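Local structure of hypothetical protein (Thermotoga maritima, 2NZC) at residues D[8-13]-D[63-68]; D[41-44]-D[49-52]. The protein is of unknown molecular function but, as a putative iron-only hydrogenase system regulator with an ACT-like fold, probably plays a regulatory role. All blocks are in the same frame, centred on the assembly; numbering follows the deposited sequence.

How the contacts relate
Contact 1 and contact 2 illustrate how one antiparallel sheet serves two kinds of neighbour: contact 1 sets a helix against an inner strand, and contact 2 pairs strand 35-43, at one edge of the chain's sheet, with strand 48-57. Their centres lie about 15 Å apart, yet they meet in the sheet, where I12 N of strand 6-15 probably donates a hydrogen bond to I51 O of strand 48-57 over 2.8 Å. Beside it T11 CG2 packs 3.9 Å from F52 CD1. Along the chain, the hairpin of contact 2 is nested inside the loop that contact 1 closes. Both have residues packing on a second subunit, such as I9 and F52 respectively.

Contact 1 (D[8-13]-D[63-68]); sequences YILTIV and GALSGK
L65 meets L10 methyl to methyl: CD2 of L65 lies 4.1 Å from CD2 of L10, with the two branched side chains set at a slant to each other. The leucine of the helix has CG anti to its own nitrogen (chi1 -180°), a torsion that places its CD2 within touch of L10. L10, with a first torsion well off a staggered value (chi1 -96°), meets it with its own CD2. This is a modest touch, burying 87 Å² in all, and the backbones stay well apart: the nearest CA atoms, of L10 and S66, are 8.7 Å from each other. Around the two leucines the core is filled by L55 of the neighbouring strand, by I62 and T79 beside L10, and by L27 and L28 of helix 18-30 beside L65. Such a layer of two helices, 18-30 and 59-69, over one face of a four-stranded antiparallel sheet in the order 2-3-1-4 is the ferredoxin-like βαββαβ topology of ACT domains, in which strand 6-15 is one of the two inner strands. Next along the helix, S66 sends its hydroxyl to the border of this apolar patch, where OG stands 4.5 Å from CD2 of L10. The hydroxyl is engaged elsewhere, hydrogen-bonded to I62 O one turn back and to T79 OG1 of strand 75-81, so that it ties helix to sheet beside the leucines. On the reverse side of strand 6-15, I9, T11 and V13 pack against a second subunit.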
loop_
_atom_site.group_PDB
_atom_site.type_symbol
_atom_site.label_atom_id
_atom_site.label_comp_id
_atom_site.label_asym_id
_atom_site.label_seq_id
_atom_site.Cartn_x
_atom_site.Cartn_y
_atom_site.Cartn_z
ATOM N N TYR D 8 6.051 7.553 12.919
ATOM C CA TYR D 8 6.106 6.219 13.483
ATOM C C TYR D 8 5.588 5.261 12.467
ATOM O O TYR D 8 4.676 5.595 11.666
ATOM C CB TYR D 8 5.255 6.114 14.760
ATOM C CG TYR D 8 5.730 7.021 15.883
ATOM C CD1 TYR D 8 6.651 6.577 16.833
ATOM C CD2 TYR D 8 5.256 8.319 15.983
ATOM C CE1 TYR D 8 7.098 7.435 17.853
ATOM C CE2 TYR D 8 5.670 9.176 16.989
ATOM C CZ TYR D 8 6.591 8.727 17.920
ATOM O OH TYR D 8 6.992 9.582 18.903
ATOM N N ILE D 9 6.155 4.058 12.508
ATOM C CA ILE D 9 5.653 2.930 11.739
ATOM C C ILE D 9 4.982 1.909 12.694
ATOM O O ILE D 9 5.554 1.546 13.746
ATOM C CB ILE D 9 6.818 2.269 10.993
ATOM C CG1 ILE D 9 7.370 3.225 9.937
ATOM C CG2 ILE D 9 6.385 0.965 10.368
ATOM C CD1 ILE D 9 8.876 3.203 9.864
ATOM N N LEU D 10 3.796 1.431 12.320
ATOM C CA LEU D 10 3.117 0.389 13.089
ATOM C C LEU D 10 2.810 -0.793 12.200
ATOM O O LEU D 10 2.260 -0.636 11.101
ATOM C CB LEU D 10 1.811 0.920 13.659
ATOM C CG LEU D 10 1.934 1.417 15.088
ATOM C CD1 LEU D 10 2.391 2.834 14.989
ATOM C CD2 LEU D 10 0.578 1.341 15.760
ATOM N N THR D 11 3.189 -1.968 12.664
ATOM C CA THR D 11 2.748 -3.200 12.033
ATOM C C THR D 11 1.857 -3.952 13.003
ATOM O O THR D 11 2.245 -4.228 14.167
ATOM C CB THR D 11 3.913 -4.072 11.670
ATOM O OG1 THR D 11 4.613 -4.383 12.877
ATOM C CG2 THR D 11 4.852 -3.315 10.771
ATOM N N ILE D 12 0.666 -4.278 12.521
ATOM C CA ILE D 12 -0.338 -4.981 13.288
ATOM C C ILE D 12 -0.591 -6.312 12.591
ATOM O O ILE D 12 -0.834 -6.348 11.379
ATOM C CB ILE D 12 -1.659 -4.182 13.293
ATOM C CG1 ILE D 12 -1.428 -2.756 13.833
ATOM C CG2 ILE D 12 -2.735 -4.900 14.086
ATOM C CD1 ILE D 12 -2.527 -1.817 13.513
ATOM N N VAL D 13 -0.548 -7.398 13.345
ATOM C CA VAL D 13 -0.967 -8.705 12.838
ATOM C C VAL D 13 -2.234 -9.131 13.598
ATOM O O VAL D 13 -2.214 -9.306 14.823
ATOM C CB VAL D 13 0.165 -9.752 12.974
ATOM C CG1 VAL D 13 -0.305 -11.120 12.547
ATOM C CG2 VAL D 13 1.391 -9.312 12.132
ATOM N N GLY D 63 1.400 6.328 22.041
ATOM C CA GLY D 63 1.287 5.551 23.287
ATOM C C GLY D 63 -0.123 5.074 23.574
ATOM O O GLY D 63 -0.328 3.916 23.955
ATOM N N ALA D 64 -1.092 5.971 23.380
ATOM C CA ALA D 64 -2.506 5.643 23.554
ATOM C C ALA D 64 -2.921 4.542 22.585
ATOM O O ALA D 64 -3.581 3.580 22.990
ATOM C CB ALA D 64 -3.397 6.898 23.371
ATOM N N LEU D 65 -2.506 4.680 21.327
ATOM C CA LEU D 65 -2.875 3.760 20.268
ATOM C C LEU D 65 -2.272 2.362 20.497
ATOM O O LEU D 65 -2.968 1.349 20.444
ATOM C CB LEU D 65 -2.437 4.321 18.898
ATOM C CG LEU D 65 -2.757 3.480 17.658
ATOM C CD1 LEU D 65 -4.270 3.112 17.584
ATOM C CD2 LEU D 65 -2.292 4.174 16.366
ATOM N N SER D 66 -0.971 2.329 20.739
ATOM C CA SER D 66 -0.234 1.108 21.066
ATOM C C SER D 66 -0.769 0.341 22.290
ATOM O O SER D 66 -0.913 -0.890 22.244
ATOM C CB SER D 66 1.240 1.465 21.255
ATOM O OG SER D 66 1.751 1.966 20.012
ATOM N N GLY D 67 -1.057 1.069 23.368
ATOM C CA GLY D 67 -1.625 0.476 24.588
ATOM C C GLY D 67 -2.945 -0.194 24.274
ATOM O O GLY D 67 -3.207 -1.305 24.721
ATOM N N LYS D 68 -3.766 0.480 23.471
ATOM C CA LYS D 68 -5.113 0.007 23.164
ATOM C C LYS D 68 -5.127 -1.191 22.222
ATOM O O LYS D 68 -5.826 -2.176 22.488
ATOM C CB LYS D 68 -5.984 1.154 22.635
ATOM C CG LYS D 68 -6.299 2.201 23.704
ATOM C CD LYS D 68 -7.004 3.407 23.105
ATOM C CE LYS D 68 -7.175 4.519 24.130
ATOM N NZ LYS D 68 -8.016 4.069 25.281
#

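Contact 2 (D[41-44]-D[49-52]); sequences YPVR and AIIF
Y41 N donates to I50 O over 2.8 Å in a nearly straight bond (173°) that lies in the carbonyl plane. Its return partner, from I50 N to Y41 O at 2.9 Å, is almost as straight, but the donor rises 43° out of the carbonyl plane. Together they make Y41 and I50 a hydrogen-bonded pair of the antiparallel hairpin formed by strands 35-43 and 48-57. In the adjoining non-hydrogen-bonded pair, P42 CA comes within 4.1 Å of A49 CA. On the face with Y41, the I50 side chain runs alongside the tyrosine, its CD1 at the ring edge 4.0 Å from CD2. V43 slants in on that same methyl: with CG2 beside its backbone N, that branch comes 3.7 Å from CD1 of I50. L36 of the second and third subunits packs on Y41, while R44 NH2 is hydrogen-bonded to I35 O of the third. The chemistry of the pairing implies that P42, which has no N-H, costs this ladder no bond because it falls in the non-hydrogen-bonded pair, while CD1 of I50 supplies apolar contact to both Y41 and V43.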
loop_
_atom_site.group_PDB
_atom_site.type_symbol
_atom_site.label_atom_id
_atom_site.label_comp_id
_atom_site.label_asym_id
_atom_site.label_seq_id
_atom_site.Cartn_x
_atom_site.Cartn_y
_atom_site.Cartn_z
ATOM N N TYR D 41 -3.457 -6.233 4.256
ATOM C CA TYR D 41 -3.169 -7.394 3.423
ATOM C C TYR D 41 -3.600 -8.656 4.156
ATOM O O TYR D 41 -2.883 -9.095 5.087
ATOM C CB TYR D 41 -1.662 -7.429 3.096
ATOM C CG TYR D 41 -1.229 -8.633 2.292
ATOM C CD1 TYR D 41 -1.371 -8.654 0.881
ATOM C CD2 TYR D 41 -0.672 -9.753 2.916
ATOM C CE1 TYR D 41 -0.980 -9.777 0.140
ATOM C CE2 TYR D 41 -0.306 -10.914 2.161
ATOM C CZ TYR D 41 -0.435 -10.888 0.790
ATOM O OH TYR D 41 -0.088 -11.976 0.041
ATOM N N PRO D 42 -4.760 -9.247 3.765
ATOM C CA PRO D 42 -5.199 -10.532 4.319
ATOM C C PRO D 42 -4.275 -11.680 3.952
ATOM O O PRO D 42 -3.849 -11.785 2.798
ATOM C CB PRO D 42 -6.556 -10.778 3.640
ATOM C CG PRO D 42 -6.996 -9.437 3.153
ATOM C CD PRO D 42 -5.753 -8.700 2.808
ATOM N N VAL D 43 -4.030 -12.564 4.922
ATOM C CA VAL D 43 -3.306 -13.801 4.696
ATOM C C VAL D 43 -4.290 -14.931 4.967
ATOM O O VAL D 43 -4.315 -15.533 6.030
ATOM C CB VAL D 43 -2.058 -13.914 5.572
ATOM C CG1 VAL D 43 -1.240 -15.150 5.172
ATOM C CG2 VAL D 43 -1.223 -12.625 5.462
ATOM N N ARG D 44 -5.111 -15.224 3.970
ATOM C CA ARG D 44 -6.253 -16.089 4.204
ATOM C C ARG D 44 -5.838 -17.509 4.444
ATOM O O ARG D 44 -6.490 -18.239 5.170
ATOM C CB ARG D 44 -7.254 -15.952 3.075
ATOM C CG ARG D 44 -7.866 -14.540 3.119
ATOM C CD ARG D 44 -9.276 -14.534 2.537
ATOM N NE ARG D 44 -9.811 -13.180 2.593
ATOM C CZ ARG D 44 -9.429 -12.197 1.792
ATOM N NH1 ARG D 44 -8.494 -12.409 0.870
ATOM N NH2 ARG D 44 -9.974 -10.996 1.928
ATOM N N ALA D 49 -4.515 -11.202 9.181
ATOM C CA ALA D 49 -4.493 -10.030 8.352
ATOM C C ALA D 49 -3.319 -9.246 8.843
ATOM O O ALA D 49 -3.075 -9.224 10.056
ATOM C CB ALA D 49 -5.748 -9.247 8.534
ATOM N N ILE D 50 -2.600 -8.621 7.913
ATOM C CA ILE D 50 -1.487 -7.709 8.238
ATOM C C ILE D 50 -1.941 -6.292 7.951
ATOM O O ILE D 50 -2.622 -6.057 6.944
ATOM C CB ILE D 50 -0.260 -7.969 7.331
ATOM C CG1 ILE D 50 0.248 -9.384 7.585
ATOM C CG2 ILE D 50 0.812 -6.858 7.564
ATOM C CD1 ILE D 50 1.151 -9.988 6.487
ATOM N N ILE D 51 -1.622 -5.358 8.848
ATOM C CA ILE D 51 -1.918 -3.926 8.606
ATOM C C ILE D 51 -0.637 -3.146 8.884
ATOM O O ILE D 51 0.001 -3.342 9.949
ATOM C CB ILE D 51 -3.045 -3.352 9.531
ATOM C CG1 ILE D 51 -4.340 -4.110 9.361
ATOM C CG2 ILE D 51 -3.329 -1.867 9.199
ATOM C CD1 ILE D 51 -5.361 -3.945 10.548
ATOM N N PHE D 52 -0.250 -2.308 7.923
ATOM C CA PHE D 52 0.873 -1.415 8.069
ATOM C C PHE D 52 0.304 -0.022 8.182
ATOM O O PHE D 52 -0.580 0.344 7.390
ATOM C CB PHE D 52 1.758 -1.409 6.816
ATOM C CG PHE D 52 2.348 -2.753 6.442
ATOM C CD1 PHE D 52 3.426 -3.271 7.137
ATOM C CD2 PHE D 52 1.893 -3.435 5.317
ATOM C CE1 PHE D 52 4.004 -4.484 6.753
ATOM C CE2 PHE D 52 2.477 -4.654 4.942
ATOM C CZ PHE D 52 3.513 -5.153 5.658
#